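Local structure of NADP-dependent alcohol dehydrogenase (Entamoeba histolytica, 2OUI) at residues A162-G167 and K238-G243; I194-S199 and T213-Y218; G244-F249 and N273-R278; L319-F324 and A342-P347. The protein catalyses the reversible, NADP-dependent oxidation of alcohols to carbonyl compounds, and binds a zinc ion. The protein carries 1 engineered substitution. One frame throughout, in Å; residues are numbered along the deposited sequence.

Interactions 1 and 2 both belong to the parallel sheet of the Rossmann-type domain, their centres about 14 Å apart, with interaction 2 nested along the chain inside the loop that interaction 1 closes. Interaction 3 follows directly on strand 236-241: Ile241 CD1 packs on Phe249 CD2 at 3.8 Å, so 238-243 and 244-249 pack together. It also carries the engineered Pro275 and borders a neighbouring subunit. Interaction 4 stands apart, its centre about 20 Å from that of interaction 2 and about 29 Å from that of interaction 3. It lies close to the metal: the side chain of Lys346 is about 6 Å from the zinc ion bound by Cys37, His59 and Asp150.

Interaction 1: A162-G167 and K238-G243; sequences ANIKLG and KVVIAG. With EDO (1,2-ethanediol), chain L.
Lys238 NZ is held by two groups: it donates to Asn163 O at 3.0 Å and forms a salt bridge with Asp168, just beyond the 162-167 loop. The ammonium meets the carbonyl from above its plane, 35° out of it. Bends at chi2 (-67°) and chi4 (57°) curl the lysine chain back over the loop, carrying its CD to 3.1 Å from Ala162 O before the nitrogen arrives at the next carbonyl. Asp168 also accepts from Lys165 N, which ties the anchor to the loop backbone. Asn163 has positive phi and ends helix 148-161 in a Schellman motif; its ND2 binds Asp261 of the adjoining strand. Next to the polar grip, Val240 CG2 touches Ala162 CB at 3.6 Å and Ile164 CD1 at 4.2 Å, the isoleucine and valine side chains crossing at about a right angle. Ile164 CG1 passes Lys238 CB in the reverse direction. A 1,2-ethanediol molecule donates through O1 to Ile164 O at 2.7 Å. The arrangement fastens the link between helix 148-161 and strand 170-173 to the neighbouring strand 236-241, at the start of a Rossmann-type nucleotide-binding fold.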
loop_
_atom_site.group_PDB
_atom_site.type_symbol
_atom_site.label_atom_id
_atom_site.label_comp_id
_atom_site.label_asym_id
_atom_site.label_seq_id
_atom_site.Cartn_x
_atom_site.Cartn_y
_atom_site.Cartn_z
ATOM N N ALA A 162 -6.867 -1.090 10.957
ATOM C CA ALA A 162 -8.026 -0.274 10.606
ATOM C C ALA A 162 -7.685 0.812 9.574
ATOM O O ALA A 162 -8.565 1.565 9.177
ATOM C CB ALA A 162 -8.641 0.350 11.869
ATOM N N ASN A 163 -6.404 0.915 9.183
ATOM C CA ASN A 163 -5.988 1.764 8.061
ATOM C C ASN A 163 -6.412 3.214 8.291
ATOM O O ASN A 163 -6.930 3.903 7.402
ATOM C CB ASN A 163 -6.573 1.212 6.744
ATOM C CG ASN A 163 -5.991 1.881 5.533
ATOM O OD1 ASN A 163 -4.815 2.246 5.525
ATOM N ND2 ASN A 163 -6.805 2.058 4.503
ATOM N N ILE A 164 -6.195 3.662 9.518
ATOM C CA ILE A 164 -6.700 4.959 9.950
ATOM C C ILE A 164 -5.909 6.052 9.229
ATOM O O ILE A 164 -4.672 5.981 9.170
ATOM C CB ILE A 164 -6.623 5.105 11.489
ATOM C CG1 ILE A 164 -7.675 4.185 12.140
ATOM C CG2 ILE A 164 -6.874 6.532 11.869
ATOM C CD1 ILE A 164 -7.376 3.841 13.541
ATOM N N LYS A 165 -6.631 7.030 8.676
ATOM C CA LYS A 165 -6.037 8.184 7.953
ATOM C C LYS A 165 -6.278 9.490 8.689
ATOM O O LYS A 165 -7.164 9.579 9.547
ATOM C CB LYS A 165 -6.630 8.341 6.555
ATOM C CG LYS A 165 -6.503 7.112 5.623
ATOM C CD LYS A 165 -5.062 6.705 5.407
ATOM C CE LYS A 165 -4.967 5.520 4.450
ATOM N NZ LYS A 165 -3.560 5.023 4.415
ATOM N N LEU A 166 -5.520 10.523 8.312
ATOM C CA LEU A 166 -5.621 11.836 8.945
ATOM C C LEU A 166 -7.025 12.388 8.852
ATOM O O LEU A 166 -7.599 12.476 7.754
ATOM C CB LEU A 166 -4.637 12.827 8.309
ATOM C CG LEU A 166 -3.146 12.605 8.614
ATOM C CD1 LEU A 166 -2.236 13.351 7.588
ATOM C CD2 LEU A 166 -2.810 13.026 10.049
ATOM N N GLY A 167 -7.566 12.757 10.018
ATOM C CA GLY A 167 -8.921 13.294 10.141
ATOM C C GLY A 167 -10.061 12.284 10.114
ATOM O O GLY A 167 -11.219 12.682 10.212
ATOM N N LYS A 238 -13.592 4.280 9.880
ATOM C CA LYS A 238 -12.799 3.081 10.201
ATOM C C LYS A 238 -13.237 2.562 11.582
ATOM O O LYS A 238 -13.707 3.333 12.421
ATOM C CB LYS A 238 -11.310 3.432 10.265
ATOM C CG LYS A 238 -10.731 4.137 8.998
ATOM C CD LYS A 238 -10.702 3.246 7.735
ATOM C CE LYS A 238 -10.655 4.101 6.455
ATOM N NZ LYS A 238 -9.496 5.020 6.434
ATOM N N VAL A 239 -13.059 1.267 11.812
ATOM C CA VAL A 239 -13.462 0.640 13.075
ATOM C C VAL A 239 -12.335 -0.286 13.568
ATOM O O VAL A 239 -11.773 -1.062 12.785
ATOM C CB VAL A 239 -14.781 -0.186 12.926
ATOM C CG1 VAL A 239 -15.096 -0.935 14.228
ATOM C CG2 VAL A 239 -15.958 0.699 12.531
ATOM N N VAL A 240 -12.003 -0.179 14.863
ATOM C CA VAL A 240 -11.089 -1.128 15.522
ATOM C C VAL A 240 -11.930 -1.962 16.483
ATOM O O VAL A 240 -12.785 -1.434 17.206
ATOM C CB VAL A 240 -9.978 -0.403 16.344
ATOM C CG1 VAL A 240 -9.072 -1.434 17.007
ATOM C CG2 VAL A 240 -9.155 0.560 15.465
ATOM N N ILE A 241 -11.732 -3.278 16.453
ATOM C CA ILE A 241 -12.411 -4.163 17.386
ATOM C C ILE A 241 -11.346 -4.669 18.339
ATOM O O ILE A 241 -10.363 -5.290 17.919
ATOM C CB ILE A 241 -13.096 -5.364 16.702
ATOM C CG1 ILE A 241 -14.183 -4.891 15.731
ATOM C CG2 ILE A 241 -13.697 -6.258 17.766
ATOM C CD1 ILE A 241 -14.823 -6.016 14.935
ATOM N N ALA A 242 -11.514 -4.339 19.617
ATOM C CA ALA A 242 -10.532 -4.677 20.636
ATOM C C ALA A 242 -11.163 -5.368 21.836
ATOM O O ALA A 242 -10.551 -5.478 22.901
ATOM C CB ALA A 242 -9.757 -3.435 21.060
ATOM N N GLY A 243 -12.368 -5.879 21.645
ATOM C CA GLY A 243 -13.060 -6.592 22.712
ATOM C C GLY A 243 -14.379 -7.078 22.177
ATOM O O GLY A 243 -14.636 -6.978 20.977
HETATM C C1 EDO L . -1.762 3.643 8.096
HETATM O O1 EDO L . -3.009 4.321 7.926
HETATM C C2 EDO L . -1.897 2.617 9.217
HETATM O O2 EDO L . -2.283 1.352 8.654
#

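Interaction 2: I194-S199 and T213-Y218; sequences IFAVGS and TDIINY. With EDO (1,2-ethanediol), chain J.
Ile194 O accepts two backbone bonds, from Thr213 N at 2.8 Å, which lies on a lone pair in the carbonyl plane, and from Asp214 N at 3.1 Å, tilted 28° from that plane. Thr213 OG1 adds a third tie by accepting from Ile194 N at 2.9 Å. With chi1 of 55° this hydroxyl sits between its own backbone N and carbonyl carbon; its proton goes to Asp214 OD1 on the anti side of the carboxylate, and Arg193 bridges to the other oxygen. Beyond this end the strands run parallel: Ala196 N binds Asp214 O, Ile216 N binds Ala196 O at 2.8 Å and nearly straight (174°), and Gly198 N reaches Ile216 O. On one face, the side packed by helix 223-230, Phe195 and Asp214 lie side by side, Phe195 CD2 lying 3.4 Å from Asp214 CB, and Ile216 CG1 approaches Phe195 CD2 obliquely at 3.7 Å. On the other face, Ile215 CD1 meets Ala196 CB at 3.9 Å, next to helix 201-209. Past the strands, Ser199 OG lies at the edge of the Tyr218 ring, near its plane, while Ser199 N donates to a 1,2-ethanediol. With helix 201-209, which leads from strand 194-197 to edge strand 214-216, the pair makes a beta-alpha-beta unit of the Rossmann-type sheet.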
loop_
_atom_site.group_PDB
_atom_site.type_symbol
_atom_site.label_atom_id
_atom_site.label_comp_id
_atom_site.label_asym_id
_atom_site.label_seq_id
_atom_site.Cartn_x
_atom_site.Cartn_y
_atom_site.Cartn_z
ATOM N N ILE A 194 -13.204 10.284 17.690
ATOM C CA ILE A 194 -13.031 8.873 18.043
ATOM C C ILE A 194 -14.134 8.442 19.014
ATOM O O ILE A 194 -14.215 8.970 20.130
ATOM C CB ILE A 194 -11.613 8.562 18.671
ATOM C CG1 ILE A 194 -10.488 8.880 17.688
ATOM C CG2 ILE A 194 -11.504 7.097 19.046
ATOM C CD1 ILE A 194 -9.091 8.946 18.367
ATOM N N PHE A 195 -15.004 7.526 18.568
ATOM C CA PHE A 195 -16.018 6.921 19.443
ATOM C C PHE A 195 -15.378 5.730 20.134
ATOM O O PHE A 195 -14.696 4.946 19.486
ATOM C CB PHE A 195 -17.199 6.397 18.630
ATOM C CG PHE A 195 -17.961 7.473 17.906
ATOM C CD1 PHE A 195 -17.623 7.829 16.603
ATOM C CD2 PHE A 195 -19.010 8.112 18.532
ATOM C CE1 PHE A 195 -18.345 8.844 15.949
ATOM C CE2 PHE A 195 -19.738 9.120 17.885
ATOM C CZ PHE A 195 -19.399 9.474 16.577
ATOM N N ALA A 196 -15.619 5.594 21.428
ATOM C CA ALA A 196 -15.066 4.480 22.220
ATOM C C ALA A 196 -16.258 3.761 22.852
ATOM O O ALA A 196 -16.959 4.321 23.694
ATOM C CB ALA A 196 -14.116 5.014 23.299
ATOM N N VAL A 197 -16.494 2.527 22.421
ATOM C CA VAL A 197 -17.620 1.755 22.899
ATOM C C VAL A 197 -17.152 0.923 24.092
ATOM O O VAL A 197 -16.337 0.002 23.955
ATOM C CB VAL A 197 -18.168 0.833 21.792
ATOM C CG1 VAL A 197 -19.309 -0.027 22.325
ATOM C CG2 VAL A 197 -18.611 1.672 20.576
ATOM N N GLY A 198 -17.651 1.276 25.266
ATOM C CA GLY A 198 -17.342 0.518 26.480
ATOM C C GLY A 198 -18.373 0.857 27.535
ATOM O O GLY A 198 -19.177 1.789 27.372
ATOM N N SER A 199 -18.357 0.106 28.626
ATOM C CA SER A 199 -19.321 0.353 29.689
ATOM C C SER A 199 -18.732 0.312 31.103
ATOM O O SER A 199 -19.357 0.837 32.036
ATOM C CB SER A 199 -20.524 -0.579 29.543
ATOM O OG SER A 199 -20.084 -1.910 29.329
ATOM N N THR A 213 -13.194 11.027 21.817
ATOM C CA THR A 213 -14.015 12.229 21.905
ATOM C C THR A 213 -15.442 11.929 22.337
ATOM O O THR A 213 -16.141 12.824 22.832
ATOM C CB THR A 213 -14.070 12.995 20.544
ATOM O OG1 THR A 213 -14.514 12.102 19.526
ATOM C CG2 THR A 213 -12.697 13.492 20.131
ATOM N N ASP A 214 -15.884 10.680 22.131
ATOM C CA ASP A 214 -17.291 10.301 22.328
ATOM C C ASP A 214 -17.365 8.902 22.938
ATOM O O ASP A 214 -17.130 7.923 22.241
ATOM C CB ASP A 214 -18.056 10.265 20.994
ATOM C CG ASP A 214 -18.174 11.627 20.338
ATOM O OD1 ASP A 214 -17.180 12.044 19.692
ATOM O OD2 ASP A 214 -19.255 12.263 20.449
ATOM N N ILE A 215 -17.716 8.815 24.219
ATOM C CA ILE A 215 -17.958 7.511 24.845
ATOM C C ILE A 215 -19.339 7.004 24.454
ATOM O O ILE A 215 -20.326 7.704 24.616
ATOM C CB ILE A 215 -17.896 7.594 26.397
ATOM C CG1 ILE A 215 -16.502 8.042 26.859
ATOM C CG2 ILE A 215 -18.290 6.248 27.023
ATOM C CD1 ILE A 215 -15.368 7.193 26.309
ATOM N N ILE A 216 -19.393 5.781 23.946
ATOM C CA ILE A 216 -20.666 5.151 23.606
ATOM C C ILE A 216 -20.920 3.991 24.578
ATOM O O ILE A 216 -20.235 2.967 24.543
ATOM C CB ILE A 216 -20.653 4.684 22.149
ATOM C CG1 ILE A 216 -20.415 5.885 21.202
ATOM C CG2 ILE A 216 -21.960 3.985 21.780
ATOM C CD1 ILE A 216 -21.559 6.895 21.152
ATOM N N ASN A 217 -21.881 4.208 25.467
ATOM C CA ASN A 217 -22.234 3.251 26.494
ATOM C C ASN A 217 -23.550 2.585 26.106
ATOM O O ASN A 217 -24.546 3.261 25.940
ATOM C CB ASN A 217 -22.374 3.977 27.833
ATOM C CG ASN A 217 -22.478 3.014 29.002
ATOM O OD1 ASN A 217 -23.324 2.128 28.995
ATOM N ND2 ASN A 217 -21.611 3.180 30.001
ATOM N N TYR A 218 -23.553 1.254 25.992
ATOM C CA TYR A 218 -24.776 0.511 25.609
ATOM C C TYR A 218 -26.001 0.757 26.487
ATOM O O TYR A 218 -27.138 0.546 26.043
ATOM C CB TYR A 218 -24.490 -0.995 25.534
ATOM C CG TYR A 218 -24.560 -1.670 26.876
ATOM C CD1 TYR A 218 -25.763 -2.214 27.335
ATOM C CD2 TYR A 218 -23.429 -1.755 27.697
ATOM C CE1 TYR A 218 -25.843 -2.831 28.579
ATOM C CE2 TYR A 218 -23.496 -2.382 28.952
ATOM C CZ TYR A 218 -24.709 -2.911 29.375
ATOM O OH TYR A 218 -24.816 -3.525 30.594
HETATM C C1 EDO J . -14.963 -1.743 29.220
HETATM O O1 EDO J . -16.381 -1.703 29.028
HETATM C C2 EDO J . -14.347 -2.603 28.126
HETATM O O2 EDO J . -15.123 -2.474 26.921
HETATM O O HOH W 1 -21.213 1.919 33.179
#

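Interaction 3: G244-F249 and N273-R278; sequences GDVHTF and NIPIPR. Engineered in segment 273-278: Pro275 (natural residue Asp).
Ile274 lies obliquely across both Phe249 and Val246, presenting a different branch to each. Its CG2, anti to the backbone N, presses on the phenyl ring at 3.5 Å from Phe249 CG, while CG1, set beside the N at chi1 -57°, reaches Val246 CG1 at 3.9 Å. Ile276 comes to the root of the same phenylalanine, its CD1 lying 3.8 Å from Phe249 CB. Val246 also rests its CB 3.7 Å from Asn273 O. The engineered Pro275, aspartate in the natural sequence, brings CD to 3.8 Å from Val246 O, and its CG lies 4.2 Å from His247 CD2 in an oblique approach to the imidazole. The other segment is shaped by a capping box of Asp245 and Thr248 at the start of helix 248-255, in which Asp245 N donates to Thr248 OG1; a separate capping bond, approaching from above the carboxylate plane, runs from His247 N to Asp245 OD1 at 2.9 Å. Strand 273-277 pairs antiparallel with a strand of a neighbouring subunit, whose Asn273 packs on Pro275, so the sheet runs on across the interface. No direct hydrogen bond joins the two segments; a water donates to both Val246 O (2.8 Å) and Pro275 O. The contact therefore holds the helix start against the interface strand mainly by apolar packing, supplemented by that single water bridge.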
loop_
_atom_site.group_PDB
_atom_site.type_symbol
_atom_site.label_atom_id
_atom_site.label_comp_id
_atom_site.label_asym_id
_atom_site.label_seq_id
_atom_site.Cartn_x
_atom_site.Cartn_y
_atom_site.Cartn_z
ATOM N N GLY A 244 -15.214 -7.623 23.053
ATOM C CA GLY A 244 -16.519 -8.130 22.649
ATOM C C GLY A 244 -16.445 -9.602 22.298
ATOM O O GLY A 244 -15.613 -10.336 22.826
ATOM N N ASP A 245 -17.320 -10.034 21.402
ATOM C CA ASP A 245 -17.391 -11.443 21.033
ATOM C C ASP A 245 -17.538 -11.582 19.524
ATOM O O ASP A 245 -17.317 -10.613 18.810
ATOM C CB ASP A 245 -18.525 -12.136 21.803
ATOM C CG ASP A 245 -19.877 -11.520 21.546
ATOM O OD1 ASP A 245 -20.080 -10.795 20.571
ATOM O OD2 ASP A 245 -20.823 -11.814 22.418
ATOM N N VAL A 246 -17.863 -12.766 19.023
ATOM C CA VAL A 246 -18.035 -12.927 17.562
ATOM C C VAL A 246 -19.119 -12.013 16.970
ATOM O O VAL A 246 -19.084 -11.712 15.781
ATOM C CB VAL A 246 -18.365 -14.388 17.156
ATOM C CG1 VAL A 246 -17.169 -15.304 17.451
ATOM C CG2 VAL A 246 -19.650 -14.848 17.814
ATOM N N HIS A 247 -20.085 -11.566 17.785
ATOM C CA HIS A 247 -21.188 -10.758 17.250
ATOM C C HIS A 247 -20.831 -9.284 17.106
ATOM O O HIS A 247 -21.601 -8.494 16.548
ATOM C CB HIS A 247 -22.449 -10.937 18.089
ATOM C CG HIS A 247 -22.970 -12.336 18.082
ATOM N ND1 HIS A 247 -22.746 -13.218 19.118
ATOM C CD2 HIS A 247 -23.694 -13.011 17.161
ATOM C CE1 HIS A 247 -23.326 -14.373 18.843
ATOM N NE2 HIS A 247 -23.912 -14.273 17.663
ATOM N N THR A 248 -19.653 -8.914 17.597
ATOM C CA THR A 248 -19.181 -7.545 17.477
ATOM C C THR A 248 -18.865 -7.172 16.038
ATOM O O THR A 248 -18.907 -5.980 15.659
ATOM C CB THR A 248 -17.936 -7.359 18.330
ATOM O OG1 THR A 248 -18.246 -7.755 19.677
ATOM C CG2 THR A 248 -17.495 -5.931 18.301
ATOM N N PHE A 249 -18.528 -8.169 15.220
ATOM C CA PHE A 249 -18.207 -7.889 13.826
ATOM C C PHE A 249 -19.398 -7.347 13.066
ATOM O O PHE A 249 -19.214 -6.458 12.224
ATOM C CB PHE A 249 -17.607 -9.118 13.127
ATOM C CG PHE A 249 -16.182 -9.394 13.545
ATOM C CD1 PHE A 249 -15.911 -9.993 14.784
ATOM C CD2 PHE A 249 -15.127 -9.073 12.711
ATOM C CE1 PHE A 249 -14.590 -10.263 15.169
ATOM C CE2 PHE A 249 -13.792 -9.352 13.088
ATOM C CZ PHE A 249 -13.543 -9.948 14.337
ATOM N N ASN A 273 -18.590 -19.640 14.475
ATOM C CA ASN A 273 -18.541 -18.728 13.340
ATOM C C ASN A 273 -18.704 -17.280 13.749
ATOM O O ASN A 273 -19.447 -16.972 14.673
ATOM C CB ASN A 273 -19.671 -19.050 12.351
ATOM C CG ASN A 273 -19.471 -20.387 11.658
ATOM O OD1 ASN A 273 -18.486 -20.580 10.927
ATOM N ND2 ASN A 273 -20.393 -21.322 11.890
ATOM N N ILE A 274 -18.027 -16.395 13.018
ATOM C CA ILE A 274 -18.261 -14.957 13.095
ATOM C C ILE A 274 -19.246 -14.590 11.985
ATOM O O ILE A 274 -18.889 -14.684 10.809
ATOM C CB ILE A 274 -16.938 -14.219 12.818
ATOM C CG1 ILE A 274 -15.869 -14.673 13.814
ATOM C CG2 ILE A 274 -17.150 -12.720 12.825
ATOM C CD1 ILE A 274 -14.451 -14.484 13.337
ATOM N N PRO A 275 -20.494 -14.202 12.335
ATOM C CA PRO A 275 -21.468 -13.873 11.286
ATOM C C PRO A 275 -21.261 -12.455 10.752
ATOM O O PRO A 275 -21.194 -11.500 11.521
ATOM C CB PRO A 275 -22.827 -14.002 11.995
ATOM C CG PRO A 275 -22.528 -14.478 13.397
ATOM C CD PRO A 275 -21.099 -14.116 13.678
ATOM N N ILE A 276 -21.120 -12.338 9.438
ATOM C CA ILE A 276 -20.974 -11.039 8.778
ATOM C C ILE A 276 -22.288 -10.810 8.048
ATOM O O ILE A 276 -22.672 -11.624 7.211
ATOM C CB ILE A 276 -19.801 -11.050 7.748
ATOM C CG1 ILE A 276 -18.456 -11.346 8.424
ATOM C CG2 ILE A 276 -19.813 -9.756 6.861
ATOM C CD1 ILE A 276 -18.092 -10.407 9.620
ATOM N N PRO A 277 -23.011 -9.729 8.379
ATOM C CA PRO A 277 -24.355 -9.543 7.786
ATOM C C PRO A 277 -24.298 -9.277 6.282
ATOM O O PRO A 277 -23.670 -8.298 5.827
ATOM C CB PRO A 277 -24.920 -8.345 8.553
ATOM C CG PRO A 277 -23.702 -7.618 9.068
ATOM C CD PRO A 277 -22.673 -8.667 9.345
ATOM N N ARG A 278 -24.940 -10.146 5.515
ATOM C CA ARG A 278 -24.877 -10.056 4.064
ATOM C C ARG A 278 -25.298 -8.690 3.514
ATOM O O ARG A 278 -24.550 -8.088 2.759
ATOM C CB ARG A 278 -25.710 -11.158 3.408
ATOM C CG ARG A 278 -25.515 -11.183 1.883
ATOM C CD ARG A 278 -26.423 -12.196 1.213
ATOM N NE ARG A 278 -27.815 -11.987 1.590
ATOM C CZ ARG A 278 -28.722 -11.336 0.870
ATOM N NH1 ARG A 278 -28.437 -10.823 -0.318
ATOM N NH2 ARG A 278 -29.951 -11.218 1.341
HETATM O O HOH W 2 -20.852 -10.587 13.986
#

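Interaction 4: L319-F324 and A342-P347; sequences LITHRF and ADLIKP
A chi1 of 50° tucks Thr321 OG1 in over its own backbone, flanked by N and C and facing the 342-347 segment, where it accepts from Ile345 N at 3.0 Å in an almost straight bond (177°). The first torsion of His322 places CG beside the backbone N, and the second turns the ring so that ND1 meets the same hydroxyl at 2.8 Å; either atom could be the donor. The hydroxyl lies at the ring edge, in its plane, and this bond would limit rotation of the imidazole. Leu344 CA also approaches near the ring plane, 3.8 Å from His322 CE1, and the Leu344 side chain crosses the histidine at about a right angle. The Asp343 carboxylate lies obliquely to the ring, their planes 55° apart. These groups sit where strands 320-325 and 346-350, which helix 329-339 connects in a beta-alpha-beta unit, begin to run parallel. Thr321 N donates to Lys346 O at 3.0 Å, and the register shifts by one between Ile320 and His322, a beta bulge; His322 N, buried here, finds no partner. Before the bulge Leu319 CD2 meets Ile345 CG2 at 4.0 Å, the two side chains at about a right angle, with Ile345 further enclosed by helices 177-188 and 201-209. Beyond it, Pro347 CB lies at the edge of the Phe324 ring, 4.1 Å from Phe324 CE1, and packs against His322 CB. The Lys346 side chain leads away toward the metal site, its NZ bound to Pro36 O and in a salt bridge with Glu60.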
loop_
_atom_site.group_PDB
_atom_site.type_symbol
_atom_site.label_atom_id
_atom_site.label_comp_id
_atom_site.label_asym_id
_atom_site.label_seq_id
_atom_site.Cartn_x
_atom_site.Cartn_y
_atom_site.Cartn_z
ATOM N N LEU A 319 -2.774 2.882 32.475
ATOM C CA LEU A 319 -3.305 1.528 32.345
ATOM C C LEU A 319 -3.187 0.734 33.634
ATOM O O LEU A 319 -3.869 -0.263 33.810
ATOM C CB LEU A 319 -2.553 0.751 31.254
ATOM C CG LEU A 319 -2.662 1.267 29.818
ATOM C CD1 LEU A 319 -1.774 0.443 28.866
ATOM C CD2 LEU A 319 -4.113 1.229 29.367
ATOM N N ILE A 320 -2.287 1.154 34.512
ATOM C CA ILE A 320 -1.937 0.348 35.690
ATOM C C ILE A 320 -2.863 0.682 36.853
ATOM O O ILE A 320 -2.820 1.790 37.420
ATOM C CB ILE A 320 -0.480 0.588 36.103
ATOM C CG1 ILE A 320 0.481 0.229 34.958
ATOM C CG2 ILE A 320 -0.128 -0.221 37.384
ATOM C CD1 ILE A 320 1.916 0.697 35.203
ATOM N N THR A 321 -3.676 -0.288 37.248
ATOM C CA THR A 321 -4.634 -0.060 38.335
ATOM C C THR A 321 -4.290 -0.798 39.627
ATOM O O THR A 321 -4.769 -0.437 40.688
ATOM C CB THR A 321 -6.045 -0.475 37.923
ATOM O OG1 THR A 321 -6.005 -1.803 37.370
ATOM C CG2 THR A 321 -6.591 0.507 36.871
ATOM N N HIS A 322 -3.490 -1.848 39.516
ATOM C CA HIS A 322 -3.183 -2.725 40.644
ATOM C C HIS A 322 -1.699 -3.036 40.585
ATOM O O HIS A 322 -1.186 -3.404 39.527
ATOM C CB HIS A 322 -3.947 -4.038 40.517
ATOM C CG HIS A 322 -5.426 -3.909 40.688
ATOM N ND1 HIS A 322 -6.251 -3.423 39.694
ATOM C CD2 HIS A 322 -6.232 -4.230 41.724
ATOM C CE1 HIS A 322 -7.502 -3.435 40.122
ATOM N NE2 HIS A 322 -7.516 -3.914 41.353
ATOM N N ARG A 323 -1.017 -2.909 41.720
ATOM C CA ARG A 323 0.418 -3.154 41.798
ATOM C C ARG A 323 0.733 -4.181 42.886
ATOM O O ARG A 323 0.264 -4.036 44.025
ATOM C CB ARG A 323 1.161 -1.846 42.083
ATOM C CG ARG A 323 1.086 -0.828 40.948
ATOM C CD ARG A 323 1.694 0.515 41.353
ATOM N NE ARG A 323 1.319 1.588 40.422
ATOM C CZ ARG A 323 2.041 1.950 39.363
ATOM N NH1 ARG A 323 3.189 1.327 39.077
ATOM N NH2 ARG A 323 1.613 2.933 38.576
ATOM N N PHE A 324 1.521 -5.203 42.542
ATOM C CA PHE A 324 1.903 -6.290 43.468
ATOM C C PHE A 324 3.435 -6.374 43.541
ATOM O O PHE A 324 4.134 -5.907 42.642
ATOM C CB PHE A 324 1.400 -7.650 42.922
ATOM C CG PHE A 324 -0.100 -7.795 42.894
ATOM C CD1 PHE A 324 -0.806 -7.540 41.731
ATOM C CD2 PHE A 324 -0.791 -8.240 44.014
ATOM C CE1 PHE A 324 -2.212 -7.669 41.685
ATOM C CE2 PHE A 324 -2.186 -8.383 43.995
ATOM C CZ PHE A 324 -2.895 -8.099 42.827
ATOM N N ALA A 342 -14.581 -3.738 38.969
ATOM C CA ALA A 342 -14.827 -2.441 38.305
ATOM C C ALA A 342 -13.563 -1.567 38.216
ATOM O O ALA A 342 -13.383 -0.784 37.280
ATOM C CB ALA A 342 -15.942 -1.684 39.048
ATOM N N ASP A 343 -12.731 -1.738 39.233
ATOM C CA ASP A 343 -11.455 -1.103 39.496
ATOM C C ASP A 343 -10.362 -1.376 38.440
ATOM O O ASP A 343 -9.372 -0.644 38.364
ATOM C CB ASP A 343 -10.983 -1.728 40.831
ATOM C CG ASP A 343 -10.093 -0.810 41.654
ATOM O OD1 ASP A 343 -9.188 -0.147 41.088
ATOM O OD2 ASP A 343 -10.285 -0.776 42.892
ATOM N N LEU A 344 -10.554 -2.421 37.634
ATOM C CA LEU A 344 -9.462 -3.033 36.879
ATOM C C LEU A 344 -9.276 -2.475 35.476
ATOM O O LEU A 344 -10.240 -2.295 34.738
ATOM C CB LEU A 344 -9.672 -4.557 36.785
ATOM C CG LEU A 344 -8.682 -5.362 35.913
ATOM C CD1 LEU A 344 -7.400 -5.553 36.671
ATOM C CD2 LEU A 344 -9.239 -6.713 35.516
ATOM N N ILE A 345 -8.014 -2.202 35.137
ATOM C CA ILE A 345 -7.568 -2.131 33.744
ATOM C C ILE A 345 -6.435 -3.164 33.621
ATOM O O ILE A 345 -6.630 -4.235 33.062
ATOM C CB ILE A 345 -7.120 -0.697 33.314
ATOM C CG1 ILE A 345 -8.296 0.289 33.477
ATOM C CG2 ILE A 345 -6.565 -0.721 31.866
ATOM C CD1 ILE A 345 -7.945 1.754 33.226
ATOM N N LYS A 346 -5.277 -2.889 34.224
ATOM C CA LYS A 346 -4.148 -3.809 34.086
ATOM C C LYS A 346 -3.348 -3.874 35.397
ATOM O O LYS A 346 -2.984 -2.842 35.936
ATOM C CB LYS A 346 -3.280 -3.309 32.926
ATOM C CG LYS A 346 -2.307 -4.285 32.373
ATOM C CD LYS A 346 -2.960 -5.329 31.499
ATOM C CE LYS A 346 -1.847 -6.184 30.929
ATOM N NZ LYS A 346 -2.350 -7.273 30.046
ATOM N N PRO A 347 -3.134 -5.085 35.947
ATOM C CA PRO A 347 -2.224 -5.231 37.080
ATOM C C PRO A 347 -0.783 -5.414 36.617
ATOM O O PRO A 347 -0.522 -5.862 35.488
ATOM C CB PRO A 347 -2.698 -6.518 37.762
ATOM C CG PRO A 347 -3.846 -7.063 36.906
ATOM C CD PRO A 347 -3.734 -6.379 35.569
HETATM O O HOH W 3 -6.792 2.002 40.875
#